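PDB 4RNL: possible galactose mutarotase from Streptomyces platensis subsp. rosaceus, which is of unknown function but probably interconverts the alpha and beta anomers of galactose or a related aldose, as aldose 1-epimerases do. Local coordinates for residues T213-P218 against F312-N317; D285-T290 against P301-A306. All coordinates share one frame; numbering follows the deposited sequence.

Interaction 1: residues T213-P218 against F312-N317; sequences TGIPVP and FPDSPN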
ATOM      1  N   THR A 213       7.850  14.189  13.230  1.00 21.96           N
ATOM      2  CA  THR A 213       8.558  13.187  12.426  1.00 20.25           C
ATOM      3  C   THR A 213       7.718  11.936  12.147  1.00 21.61           C
ATOM      4  O   THR A 213       8.226  10.937  11.627  1.00 23.95           O
ATOM      5  CB  THR A 213       9.920  12.795  13.044  1.00 20.51           C
ATOM      6  OG1 THR A 213       9.729  12.276  14.365  1.00 20.48           O
ATOM      7  CG2 THR A 213      10.836  13.993  13.121  1.00 20.31           C
ATOM      8  N   GLY A 214       6.435  11.995  12.488  1.00 16.19           N
ATOM      9  CA  GLY A 214       5.513  10.915  12.166  1.00 17.23           C
ATOM     10  C   GLY A 214       5.424   9.808  13.207  1.00 15.49           C
ATOM     11  O   GLY A 214       4.899   8.729  12.933  1.00 14.55           O
ATOM     12  N   ILE A 215       5.927  10.061  14.409  1.00 12.20           N
ATOM     13  CA  ILE A 215       5.809   9.072  15.474  1.00 14.93           C
ATOM     14  C   ILE A 215       4.596   9.402  16.326  1.00 18.25           C
ATOM     15  O   ILE A 215       4.460  10.535  16.798  1.00 17.32           O
ATOM     16  CB  ILE A 215       7.062   9.040  16.376  1.00 13.64           C
ATOM     17  CG1 ILE A 215       8.331   8.778  15.545  1.00 17.32           C
ATOM     18  CG2 ILE A 215       6.890   8.018  17.484  1.00 12.42           C
ATOM     19  CD1 ILE A 215       8.270   7.545  14.644  1.00 18.31           C
ATOM     20  N   PRO A 216       3.702   8.421  16.522  1.00 15.21           N
ATOM     21  CA  PRO A 216       2.516   8.665  17.351  1.00 15.04           C
ATOM     22  C   PRO A 216       2.881   9.173  18.740  1.00 15.08           C
ATOM     23  O   PRO A 216       3.796   8.651  19.396  1.00 14.53           O
ATOM     24  CB  PRO A 216       1.875   7.278  17.447  1.00 14.61           C
ATOM     25  CG  PRO A 216       2.304   6.587  16.151  1.00 15.56           C
ATOM     26  CD  PRO A 216       3.723   7.053  15.964  1.00 18.58           C
ATOM     27  N   VAL A 217       2.176  10.205  19.184  1.00 17.51           N
ATOM     28  CA  VAL A 217       2.376  10.725  20.525  1.00 15.03           C
ATOM     29  C   VAL A 217       1.784   9.737  21.518  1.00 18.66           C
ATOM     30  O   VAL A 217       0.941   8.914  21.147  1.00 16.49           O
ATOM     31  CB  VAL A 217       1.729  12.122  20.686  1.00 16.75           C
ATOM     32  CG1 VAL A 217       2.329  13.090  19.671  1.00 20.56           C
ATOM     33  CG2 VAL A 217       0.221  12.038  20.507  1.00 14.36           C
ATOM     34  N   PRO A 218       2.243   9.791  22.779  1.00 18.63           N
ATOM     35  CA  PRO A 218       1.665   8.920  23.806  1.00 17.94           C
ATOM     36  C   PRO A 218       0.159   9.117  23.890  1.00 18.74           C
ATOM     37  O   PRO A 218      -0.335  10.233  23.691  1.00 20.73           O
ATOM     38  CB  PRO A 218       2.319   9.429  25.096  1.00 19.74           C
ATOM     39  CG  PRO A 218       3.635   9.968  24.650  1.00 21.43           C
ATOM     40  CD  PRO A 218       3.355  10.604  23.308  1.00 19.07           C
ATOM     41  N   PHE A 312      -0.879  -0.045  13.103  1.00 12.13           N
ATOM     42  CA  PHE A 312      -0.550   1.349  13.422  1.00 10.50           C
ATOM     43  C   PHE A 312       0.957   1.622  13.396  1.00 11.93           C
ATOM     44  O   PHE A 312       1.758   0.736  13.713  1.00 12.97           O
ATOM     45  CB  PHE A 312      -1.070   1.718  14.823  1.00 10.08           C
ATOM     46  CG  PHE A 312      -2.562   1.578  15.007  1.00 13.31           C
ATOM     47  CD1 PHE A 312      -3.415   1.316  13.937  1.00 11.47           C
ATOM     48  CD2 PHE A 312      -3.111   1.725  16.274  1.00 12.14           C
ATOM     49  CE1 PHE A 312      -4.789   1.197  14.142  1.00 13.62           C
ATOM     50  CE2 PHE A 312      -4.475   1.609  16.486  1.00 13.59           C
ATOM     51  CZ  PHE A 312      -5.316   1.342  15.413  1.00 13.02           C
ATOM     52  N   PRO A 313       1.355   2.859  13.031  1.00 12.04           N
ATOM     53  CA  PRO A 313       2.767   3.265  13.088  1.00 14.09           C
ATOM     54  C   PRO A 313       3.366   3.011  14.462  1.00 12.60           C
ATOM     55  O   PRO A 313       2.683   3.211  15.471  1.00 13.86           O
ATOM     56  CB  PRO A 313       2.709   4.777  12.829  1.00 14.39           C
ATOM     57  CG  PRO A 313       1.477   4.953  11.983  1.00 15.49           C
ATOM     58  CD  PRO A 313       0.491   3.932  12.496  1.00 12.27           C
ATOM     59  N   ASP A 314       4.622   2.565  14.484  1.00 12.14           N
ATOM     60  CA  ASP A 314       5.398   2.388  15.711  1.00 13.93           C
ATOM     61  C   ASP A 314       4.849   1.304  16.641  1.00 12.44           C
ATOM     62  O   ASP A 314       5.131   1.310  17.837  1.00 15.62           O
ATOM     63  CB  ASP A 314       5.557   3.713  16.476  1.00 15.66           C
ATOM     64  CG  ASP A 314       6.741   3.692  17.430  1.00 19.35           C
ATOM     65  OD1 ASP A 314       7.741   3.012  17.103  1.00 16.46           O
ATOM     66  OD2 ASP A 314       6.679   4.333  18.508  1.00 22.03           O
ATOM     67  N   SER A 315       4.071   0.372  16.099  1.00 12.53           N
ATOM     68  CA  SER A 315       3.514  -0.703  16.937  1.00 14.15           C
ATOM     69  C   SER A 315       4.545  -1.541  17.703  1.00 11.96           C
ATOM     70  O   SER A 315       4.278  -1.941  18.848  1.00 14.83           O
ATOM     71  CB  SER A 315       2.572  -1.608  16.128  1.00 14.53           C
ATOM     72  OG  SER A 315       1.445  -0.870  15.661  1.00 14.98           O
ATOM     73  N   PRO A 316       5.730  -1.801  17.109  1.00 12.10           N
ATOM     74  CA  PRO A 316       6.705  -2.571  17.894  1.00 14.35           C
ATOM     75  C   PRO A 316       7.188  -1.856  19.161  1.00 16.80           C
ATOM     76  O   PRO A 316       7.800  -2.487  20.024  1.00 16.82           O
ATOM     77  CB  PRO A 316       7.865  -2.759  16.909  1.00 12.98           C
ATOM     78  CG  PRO A 316       7.188  -2.774  15.566  1.00 12.11           C
ATOM     79  CD  PRO A 316       6.152  -1.685  15.697  1.00 12.71           C
ATOM     80  N   ASN A 317       6.915  -0.560  19.274  1.00 13.22           N
ATOM     81  CA  ASN A 317       7.249   0.184  20.489  1.00 17.70           C
ATOM     82  C   ASN A 317       6.019   0.598  21.281  1.00 14.77           C
ATOM     83  O   ASN A 317       6.122   1.348  22.249  1.00 16.67           O
ATOM     84  CB  ASN A 317       8.060   1.433  20.128  1.00 16.83           C
ATOM     85  CG  ASN A 317       9.472   1.103  19.722  1.00 17.55           C
ATOM     86  OD1 ASN A 317      10.165   0.356  20.420  1.00 17.93           O
ATOM     87  ND2 ASN A 317       9.908   1.640  18.578  1.00 16.33           N
TER
HETATM   88  O   HOH W   1       4.618   5.929  19.569  1.00 20.52           O

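Interaction 2: residues D285-T290 against P301-A306; sequences DHLDGT and PAAGLA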
ATOM      1  N   ASP A 285       2.440  14.818  -0.694  1.00 17.19           N
ATOM      2  CA  ASP A 285       2.882  16.201  -0.707  1.00 19.01           C
ATOM      3  C   ASP A 285       4.357  16.379  -1.057  1.00 13.70           C
ATOM      4  O   ASP A 285       4.793  17.488  -1.350  1.00 17.82           O
ATOM      5  CB  ASP A 285       2.507  16.882   0.606  1.00 26.19           C
ATOM      6  CG  ASP A 285       1.031  16.761   0.891  1.00 32.87           C
ATOM      7  OD1 ASP A 285       0.262  17.628   0.413  1.00 33.65           O
ATOM      8  OD2 ASP A 285       0.643  15.768   1.548  1.00 34.80           O
ATOM      9  N   HIS A 286       5.116  15.290  -1.064  1.00 16.59           N
ATOM     10  CA  HIS A 286       6.536  15.379  -1.410  1.00 18.43           C
ATOM     11  C   HIS A 286       6.748  15.571  -2.914  1.00 17.24           C
ATOM     12  O   HIS A 286       7.807  16.011  -3.349  1.00 21.50           O
ATOM     13  CB  HIS A 286       7.272  14.127  -0.946  1.00 15.69           C
ATOM     14  CG  HIS A 286       6.984  12.919  -1.780  1.00 16.81           C
ATOM     15  ND1 HIS A 286       5.861  12.140  -1.599  1.00 18.60           N
ATOM     16  CD2 HIS A 286       7.677  12.354  -2.796  1.00 16.21           C
ATOM     17  CE1 HIS A 286       5.872  11.148  -2.475  1.00 17.19           C
ATOM     18  NE2 HIS A 286       6.967  11.253  -3.209  1.00 16.51           N
ATOM     19  N   LEU A 287       5.735  15.234  -3.708  1.00 17.68           N
ATOM     20  CA  LEU A 287       5.834  15.367  -5.166  1.00 17.60           C
ATOM     21  C   LEU A 287       5.999  16.833  -5.585  1.00 18.94           C
ATOM     22  O   LEU A 287       5.314  17.725  -5.068  1.00 22.33           O
ATOM     23  CB  LEU A 287       4.620  14.716  -5.842  1.00 13.20           C
ATOM     24  CG  LEU A 287       4.563  13.198  -5.611  1.00 16.15           C
ATOM     25  CD1 LEU A 287       3.315  12.573  -6.221  1.00 12.32           C
ATOM     26  CD2 LEU A 287       5.796  12.522  -6.174  1.00 13.07           C
ATOM     27  N   ASP A 288       6.917  17.088  -6.517  1.00 14.37           N
ATOM     28  CA  ASP A 288       7.323  18.461  -6.798  1.00 18.82           C
ATOM     29  C   ASP A 288       7.376  18.820  -8.282  1.00 20.45           C
ATOM     30  O   ASP A 288       7.971  19.830  -8.661  1.00 19.78           O
ATOM     31  CB  ASP A 288       8.663  18.762  -6.107  1.00 23.99           C
ATOM     32  CG  ASP A 288       9.829  17.973  -6.698  1.00 27.95           C
ATOM     33  OD1 ASP A 288       9.618  17.130  -7.603  1.00 22.00           O
ATOM     34  OD2 ASP A 288      10.975  18.200  -6.249  1.00 29.21           O
ATOM     35  N   GLY A 289       6.749  18.005  -9.121  1.00 21.42           N
ATOM     36  CA  GLY A 289       6.670  18.309 -10.538  1.00 22.93           C
ATOM     37  C   GLY A 289       7.890  17.917 -11.352  1.00 20.75           C
ATOM     38  O   GLY A 289       8.010  18.317 -12.509  1.00 22.99           O
ATOM     39  N   THR A 290       8.785  17.124 -10.770  1.00 16.00           N
ATOM     40  CA  THR A 290      10.013  16.726 -11.469  1.00 17.14           C
ATOM     41  C   THR A 290       9.961  15.331 -12.102  1.00 22.91           C
ATOM     42  O   THR A 290      10.748  15.019 -12.997  1.00 24.16           O
ATOM     43  CB  THR A 290      11.233  16.800 -10.542  1.00 20.22           C
ATOM     44  OG1 THR A 290      11.012  15.978  -9.388  1.00 24.01           O
ATOM     45  CG2 THR A 290      11.475  18.240 -10.096  1.00 23.37           C
ATOM     46  N   PRO A 301       2.210  18.003  -6.113  1.00 15.88           N
ATOM     47  CA  PRO A 301       1.685  17.572  -4.812  1.00 14.87           C
ATOM     48  C   PRO A 301       0.217  17.171  -4.934  1.00 13.72           C
ATOM     49  O   PRO A 301      -0.525  17.813  -5.687  1.00 15.46           O
ATOM     50  CB  PRO A 301       1.844  18.822  -3.930  1.00 19.25           C
ATOM     51  CG  PRO A 301       1.975  19.974  -4.904  1.00 24.27           C
ATOM     52  CD  PRO A 301       2.693  19.393  -6.091  1.00 21.77           C
ATOM     53  N   ALA A 302      -0.164  16.093  -4.251  1.00 12.54           N
ATOM     54  CA  ALA A 302      -1.530  15.562  -4.271  1.00 11.60           C
ATOM     55  C   ALA A 302      -1.971  15.008  -5.632  1.00 12.30           C
ATOM     56  O   ALA A 302      -3.166  14.924  -5.915  1.00 15.25           O
ATOM     57  CB  ALA A 302      -2.530  16.597  -3.744  1.00 17.03           C
ATOM     58  N   ALA A 303      -1.012  14.597  -6.455  1.00 10.34           N
ATOM     59  CA  ALA A 303      -1.340  14.036  -7.775  1.00 10.14           C
ATOM     60  C   ALA A 303      -2.145  12.760  -7.622  1.00 12.63           C
ATOM     61  O   ALA A 303      -2.929  12.404  -8.500  1.00 13.28           O
ATOM     62  CB  ALA A 303      -0.069  13.770  -8.578  1.00 11.09           C
ATOM     63  N   GLY A 304      -1.951  12.076  -6.496  1.00 10.34           N
ATOM     64  CA  GLY A 304      -2.697  10.869  -6.170  1.00 10.60           C
ATOM     65  C   GLY A 304      -2.786  10.694  -4.664  1.00 11.90           C
ATOM     66  O   GLY A 304      -2.106  11.404  -3.919  1.00 12.40           O
ATOM     67  N   LEU A 305      -3.625   9.763  -4.214  1.00  8.64           N
ATOM     68  CA  LEU A 305      -3.839   9.542  -2.785  1.00  9.83           C
ATOM     69  C   LEU A 305      -3.501   8.110  -2.469  1.00 10.19           C
ATOM     70  O   LEU A 305      -3.965   7.199  -3.158  1.00 10.84           O
ATOM     71  CB  LEU A 305      -5.307   9.774  -2.423  1.00 10.39           C
ATOM     72  CG  LEU A 305      -5.894  11.082  -2.939  1.00 16.01           C
ATOM     73  CD1 LEU A 305      -7.400  11.112  -2.732  1.00 19.22           C
ATOM     74  CD2 LEU A 305      -5.218  12.251  -2.238  1.00 15.07           C
ATOM     75  N   ALA A 306      -2.696   7.899  -1.434  1.00 10.95           N
ATOM     76  CA  ALA A 306      -2.414   6.536  -0.997  1.00 10.28           C
ATOM     77  C   ALA A 306      -3.283   6.205   0.208  1.00 12.33           C
ATOM     78  O   ALA A 306      -3.311   6.952   1.190  1.00 15.31           O
ATOM     79  CB  ALA A 306      -0.931   6.361  -0.652  1.00 13.65           C
TER

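Interaction 1: residues T213-P218 against F312-N317
P216 and I215 meet a type II beta turn, F312 to S315, at its two corner residues, P313 and D314. A proline followed by a residue with positive phi suits this turn, and D314 duly sits at phi 65°. Its closing bond, S315 N to F312 O, is weak, and S315 OG donates to the same oxygen. The P216 ring brings its CG edge against the turn. CG lies 3.5 Å from P313 O, the corner carbonyl, and 3.8 Å from P313 CB, where the two proline rings meet at a slant. The neighbouring ring atom, P216 CD, rests 3.8 Å from D314 CB.

D314 carries its carboxylate past these apolar contacts. CG lies anti to the backbone N (chi1 -159°), which brings the carboxylate toward I215; its two oxygens take different partners. OD1 takes N317 ND2 at 3.0 Å on its syn side, in a nearly straight bond, and also accepts from A90 N. OD2 faces the other loop: it lies 3.8 Å from I215 CG2 and accepts a hydrogen bond from a water 2.8 Å away. That water donates to P216 O as well, so it bridges the two loops, and the buried carboxylate has partners on both oxygens. With an alanine at P216, losing CG and CD would probably open a gap beside P313 CB and D314 CB and free the backbone at this residue to turn about its N-CA bond.

Both segments are loops of the seven-stranded antiparallel sheet: 213-218 joins strand 206-208 to strand 222-223, and the 312-317 loop follows strand 305-310. P313 also leans on N244 of strand 242-246, while I215 touches R88 of strand 88-89.

Interaction 2: residues D285-T290 against P301-A306
P301 lies against the backbone of L287, its ring turned to the carbonyl. P301 CD is 3.3 Å from L287 O, with CB at 3.8 Å from the same oxygen. P301 N is just as near, but a proline nitrogen has no hydrogen to give, so the approach is van der Waals packing and not a hydrogen bond. The ring's CB also comes to 4.1 Å from D285 O. D285 presents this backbone face rather than its carboxylate: its CA is 4.5 Å from P301 CA, but its CB points away, and OD2 is hydrogen-bonded to T283 OG1.

L287 sends its side chain the other way along the contact, toward A303. With CG beside the backbone N and the chain extended beyond it (chi2 177°), CD1 reaches 4.3 Å from A303 CB, a loose apolar touch. Segment 285-290 and the first residues of 301-306 belong to the long connection of a beta hairpin, between antiparallel strands 278-282 and 305-310, neighbours in the seven-stranded sheet; 301-306 then enters the second strand. The backbone pair A306 with Y282 lies within these strands, and A302 pairs with A284 further toward the loop. L287 CG also sits 3.9 Å above one face of the H286 ring, off toward its rim. The ring itself is held at both nitrogens, ND1 by Y282 OH and NE2 by S76 OG. Further out, D288 OD1 accepts from T290 N to make an Asx turn; that donor stands above the carboxylate plane, whereas T290 OG1 meets the syn lone pair. G289, between them, keeps a positive phi and pairs through its backbone with Y299.

Along the chain the order is 213-218, 285-290, 301-306, 312-317, so both segments of interaction 2 fall between those of interaction 1. Their centres are 24 Å apart, and the nearest atoms about 12 Å, so they do not touch. What they share is strand 305-310 of the seven-stranded antiparallel sheet: 301-306 runs into its start and 312-317 leaves its end, so the two contacts fasten loops at opposite ends of one strand. At one end a hairpin connection folds back on itself; at the other, loops from distant parts of the sequence meet. Both belong to the aldose 1-epimerase part of a chain built almost wholly of strands and loops, where such loop contacts join the ends of strands.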